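Local coordinates for importin subunit beta-1 (Saccharomyces cerevisiae, PDB 5OWU), which carries proteins into the nucleus as the importin beta subunit, working with importin alpha, which recognises the classical nuclear localization signal of the cargo, at residues P467-A470 / T471-W475; N515-A518 / S519-A523. All coordinates share one frame; numbering follows the deposited sequence.

Contact 1 (P467-A470 / T471-W475)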
loop_
_atom_site.group_PDB
_atom_site.type_symbol
_atom_site.label_atom_id
_atom_site.label_comp_id
_atom_site.label_asym_id
_atom_site.label_seq_id
_atom_site.Cartn_x
_atom_site.Cartn_y
_atom_site.Cartn_z
ATOM N N PRO A 467 12.351 -24.968 10.666
ATOM C CA PRO A 467 12.510 -23.622 10.086
ATOM C C PRO A 467 11.374 -22.659 10.400
ATOM O O PRO A 467 11.625 -21.452 10.512
ATOM C CB PRO A 467 12.614 -23.900 8.578
ATOM C CG PRO A 467 12.167 -25.321 8.394
ATOM C CD PRO A 467 12.512 -26.025 9.648
ATOM N N LYS A 468 10.136 -23.143 10.545
ATOM C CA LYS A 468 9.027 -22.254 10.891
ATOM C C LYS A 468 9.245 -21.587 12.243
ATOM O O LYS A 468 8.949 -20.396 12.411
ATOM C CB LYS A 468 7.712 -23.026 10.895
ATOM C CG LYS A 468 7.244 -23.402 9.523
ATOM C CD LYS A 468 5.899 -24.090 9.563
ATOM C CE LYS A 468 4.960 -23.474 8.542
ATOM N NZ LYS A 468 3.874 -24.403 8.161
ATOM N N VAL A 469 9.749 -22.343 13.221
ATOM C CA VAL A 469 10.105 -21.770 14.518
ATOM C C VAL A 469 11.290 -20.817 14.371
ATOM O O VAL A 469 11.273 -19.693 14.887
ATOM C CB VAL A 469 10.406 -22.898 15.525
ATOM C CG1 VAL A 469 10.765 -22.335 16.905
ATOM C CG2 VAL A 469 9.214 -23.852 15.635
ATOM N N ALA A 470 12.328 -21.249 13.650
ATOM C CA ALA A 470 13.544 -20.448 13.512
ATOM C C ALA A 470 13.255 -19.077 12.901
ATOM O O ALA A 470 13.849 -18.069 13.305
ATOM C CB ALA A 470 14.571 -21.204 12.659
ATOM N N THR A 471 12.354 -19.018 11.923
ATOM C CA THR A 471 12.023 -17.737 11.297
ATOM C C THR A 471 11.437 -16.771 12.317
ATOM O O THR A 471 11.845 -15.600 12.412
ATOM C CB THR A 471 11.049 -17.982 10.142
ATOM O OG1 THR A 471 11.722 -18.726 9.118
ATOM C CG2 THR A 471 10.521 -16.682 9.554
ATOM N N ASN A 472 10.488 -17.257 13.113
ATOM C CA ASN A 472 9.895 -16.402 14.129
ATOM C C ASN A 472 10.906 -16.030 15.203
ATOM O O ASN A 472 10.828 -14.931 15.766
ATOM C CB ASN A 472 8.659 -17.088 14.709
ATOM C CG ASN A 472 7.470 -16.992 13.772
ATOM O OD1 ASN A 472 7.501 -16.230 12.801
ATOM N ND2 ASN A 472 6.418 -17.750 14.054
ATOM N N CYS A 473 11.883 -16.898 15.471
ATOM C CA CYS A 473 12.921 -16.549 16.434
ATOM C C CYS A 473 13.830 -15.442 15.908
ATOM O O CYS A 473 14.273 -14.586 16.682
ATOM C CB CYS A 473 13.732 -17.788 16.801
ATOM S SG CYS A 473 12.810 -18.892 17.865
ATOM N N SER A 474 14.127 -15.437 14.604
ATOM C CA SER A 474 14.904 -14.335 14.041
ATOM C C SER A 474 14.137 -13.020 14.145
ATOM O O SER A 474 14.706 -11.985 14.522
ATOM C CB SER A 474 15.279 -14.630 12.582
ATOM O OG SER A 474 16.393 -15.508 12.519
ATOM N N TRP A 475 12.847 -13.034 13.784
ATOM C CA TRP A 475 12.004 -11.841 13.923
ATOM C C TRP A 475 11.985 -11.354 15.366
ATOM O O TRP A 475 12.056 -10.145 15.645
ATOM C CB TRP A 475 10.580 -12.166 13.445
ATOM C CG TRP A 475 9.537 -11.075 13.624
ATOM C CD1 TRP A 475 9.376 -9.960 12.850
ATOM C CD2 TRP A 475 8.491 -11.027 14.613
ATOM N NE1 TRP A 475 8.313 -9.213 13.303
ATOM C CE2 TRP A 475 7.750 -9.846 14.381
ATOM C CE3 TRP A 475 8.112 -11.864 15.669
ATOM C CZ2 TRP A 475 6.654 -9.479 15.169
ATOM C CZ3 TRP A 475 7.018 -11.495 16.462
ATOM C CH2 TRP A 475 6.306 -10.312 16.201
HETATM O O HOH W 1 16.039 -17.801 11.318
#
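The first two turns of helix 467-484, in HEAT repeat 11, hold this local contact. Pro467 starts the helix and takes the first bond: Thr471 N donates to Pro467 O at 2.9 Å, with an N-H...O angle of 157°. Thr471 OG1 lies on the backbone N side of its residue, anti to the carbonyl carbon (chi1 -66°). This brings it to 3.1 Å from Pro467 O. Its hydrogen bond to Phe514 O, in the loop just before helix 516-530, competes for the same proton. Two more i to i+4 backbone bonds follow. Cys473 N bonds to Val469 O, and Ser474 N bonds to Ala470 O at 2.9 Å. Alongside them, Val469 CG1 meets Cys473 SG at 4.1 Å, an apolar touch on the flank where Val469 also packs on helix 425-442. On another flank a water bridges the turn. It sits 2.6 Å from Ser474 OG and donates a weak bond to Ala470 O. Ala470 O therefore has a main-chain donor and a water. Two other polar ends have their partners outside the two segments: Lys468 NZ forms a salt bridge with Asp343, and Asn472 ND2 bonds to Glu429 O. One face of the helix thus meets helix 425-442 and another meets helix 516-530, as expected of a helix in a HEAT-repeat solenoid, where antiparallel helix pairs stack side by side.

Contact 2 (N515-A518 / S519-A523)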
loop_
_atom_site.group_PDB
_atom_site.type_symbol
_atom_site.label_atom_id
_atom_site.label_comp_id
_atom_site.label_asym_id
_atom_site.label_seq_id
_atom_site.Cartn_x
_atom_site.Cartn_y
_atom_site.Cartn_z
ATOM N N ASN A 515 11.655 -19.646 4.885
ATOM C CA ASN A 515 12.361 -18.373 4.984
ATOM C C ASN A 515 13.265 -18.292 6.209
ATOM O O ASN A 515 13.688 -17.196 6.590
ATOM C CB ASN A 515 11.377 -17.202 4.975
ATOM C CG ASN A 515 11.914 -16.009 4.223
ATOM O OD1 ASN A 515 12.416 -16.146 3.107
ATOM N ND2 ASN A 515 11.827 -14.829 4.832
ATOM N N ALA A 516 13.624 -19.437 6.803
ATOM C CA ALA A 516 14.437 -19.404 8.017
ATOM C C ALA A 516 15.839 -18.848 7.769
ATOM O O ALA A 516 16.397 -18.178 8.643
ATOM C CB ALA A 516 14.518 -20.803 8.627
ATOM N N ARG A 517 16.430 -19.110 6.605
ATOM C CA ARG A 517 17.789 -18.631 6.366
ATOM C C ARG A 517 17.805 -17.133 6.064
ATOM O O ARG A 517 18.567 -16.373 6.675
ATOM C CB ARG A 517 18.425 -19.437 5.228
ATOM C CG ARG A 517 19.864 -19.057 4.913
ATOM C CD ARG A 517 20.480 -20.046 3.926
ATOM N NE ARG A 517 19.848 -19.997 2.610
ATOM C CZ ARG A 517 20.010 -20.922 1.666
ATOM N NH1 ARG A 517 20.769 -21.982 1.894
ATOM N NH2 ARG A 517 19.409 -20.794 0.487
ATOM N N ALA A 518 16.946 -16.688 5.143
ATOM C CA ALA A 518 16.849 -15.261 4.843
ATOM C C ALA A 518 16.521 -14.446 6.089
ATOM O O ALA A 518 17.119 -13.384 6.325
ATOM C CB ALA A 518 15.790 -15.028 3.763
ATOM N N SER A 519 15.576 -14.928 6.904
ATOM C CA SER A 519 15.243 -14.229 8.139
ATOM C C SER A 519 16.469 -14.085 9.024
ATOM O O SER A 519 16.703 -13.016 9.608
ATOM C CB SER A 519 14.122 -14.969 8.872
ATOM O OG SER A 519 12.939 -14.945 8.091
ATOM N N ALA A 520 17.293 -15.136 9.105
ATOM C CA ALA A 520 18.501 -15.029 9.916
ATOM C C ALA A 520 19.409 -13.942 9.367
ATOM O O ALA A 520 19.935 -13.115 10.124
ATOM C CB ALA A 520 19.231 -16.369 9.967
ATOM N N PHE A 521 19.566 -13.893 8.039
ATOM C CA PHE A 521 20.392 -12.836 7.467
ATOM C C PHE A 521 19.808 -11.473 7.803
ATOM O O PHE A 521 20.548 -10.544 8.164
ATOM C CB PHE A 521 20.528 -13.024 5.958
ATOM C CG PHE A 521 21.626 -13.983 5.567
ATOM C CD1 PHE A 521 22.953 -13.585 5.611
ATOM C CD2 PHE A 521 21.331 -15.271 5.153
ATOM C CE1 PHE A 521 23.968 -14.453 5.248
ATOM C CE2 PHE A 521 22.342 -16.143 4.794
ATOM C CZ PHE A 521 23.668 -15.728 4.844
ATOM N N SER A 522 18.479 -11.346 7.752
ATOM C CA SER A 522 17.876 -10.070 8.107
ATOM C C SER A 522 18.232 -9.691 9.538
ATOM O O SER A 522 18.597 -8.538 9.805
ATOM C CB SER A 522 16.361 -10.119 7.921
ATOM O OG SER A 522 15.796 -8.848 8.185
ATOM N N ALA A 523 18.175 -10.656 10.464
ATOM C CA ALA A 523 18.494 -10.327 11.848
ATOM C C ALA A 523 19.953 -9.926 11.972
ATOM O O ALA A 523 20.277 -8.992 12.722
ATOM C CB ALA A 523 18.166 -11.501 12.772
#
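Arg517 and Phe521 run alongside each other on the buried flank, with Arg517 CG 3.8 Å from Phe521 CE2. Arg517 CG is anti to the backbone N of that residue (chi1 -178°), which sets the aliphatic stem beside the ring. The chain then bends at chi3, and NH1 bonds to Arg509 O. Ala518 CA lies at the edge of the Phe521 ring, near its plane. Beyond the ring is helix 563-586, with Leu572, Asn575 and Ile576. Phe521 N also donates to Arg517 O at 3.0 Å. This is the opening of helix 516-530 in HEAT repeat 12, and Asn515 stands at its N-cap position without a capping bond from its side chain. Its carbonyl does more: Asn515 O accepts Ser519 N at 3.0 Å and Ser519 OG at 2.8 Å, from opposite faces of its plane. Ser519 also packs on Thr471 of helix 467-484. Replacing Ser519 by alanine would probably leave Asn515 O with the main-chain bond alone from this residue and open a small gap beside Thr471. The looser side holds Asn515 and Ser522, both exposed. There Asn515 ND2 lies 3.4 Å from Ser519 OG, and Ser522 N donates to Ala518 O at 2.8 Å.

Contacts 1 and 2 open two helices of successive HEAT repeats, 11 and 12. Their centres are about 8 Å apart, and they touch directly. Thr471 is the main go-between. Its OG1 lies 3.0 Å from Ala516 CA, and its CG2 lies 3.3 Å from Ser519 OG. One turn further on, Ser474 OG approaches Ala520 CA at 3.4 Å. The small side chains of Ala516, Ser519 and Ala520 probably help the helices come close. Both hydroxyls, of Thr471 and Ser519, lie near the carbonyl four residues back. For Ser519 this is a bond; for Thr471 it is not settled, since the proton may go to Phe514 O. The pair forms part of the interface between neighbouring repeats.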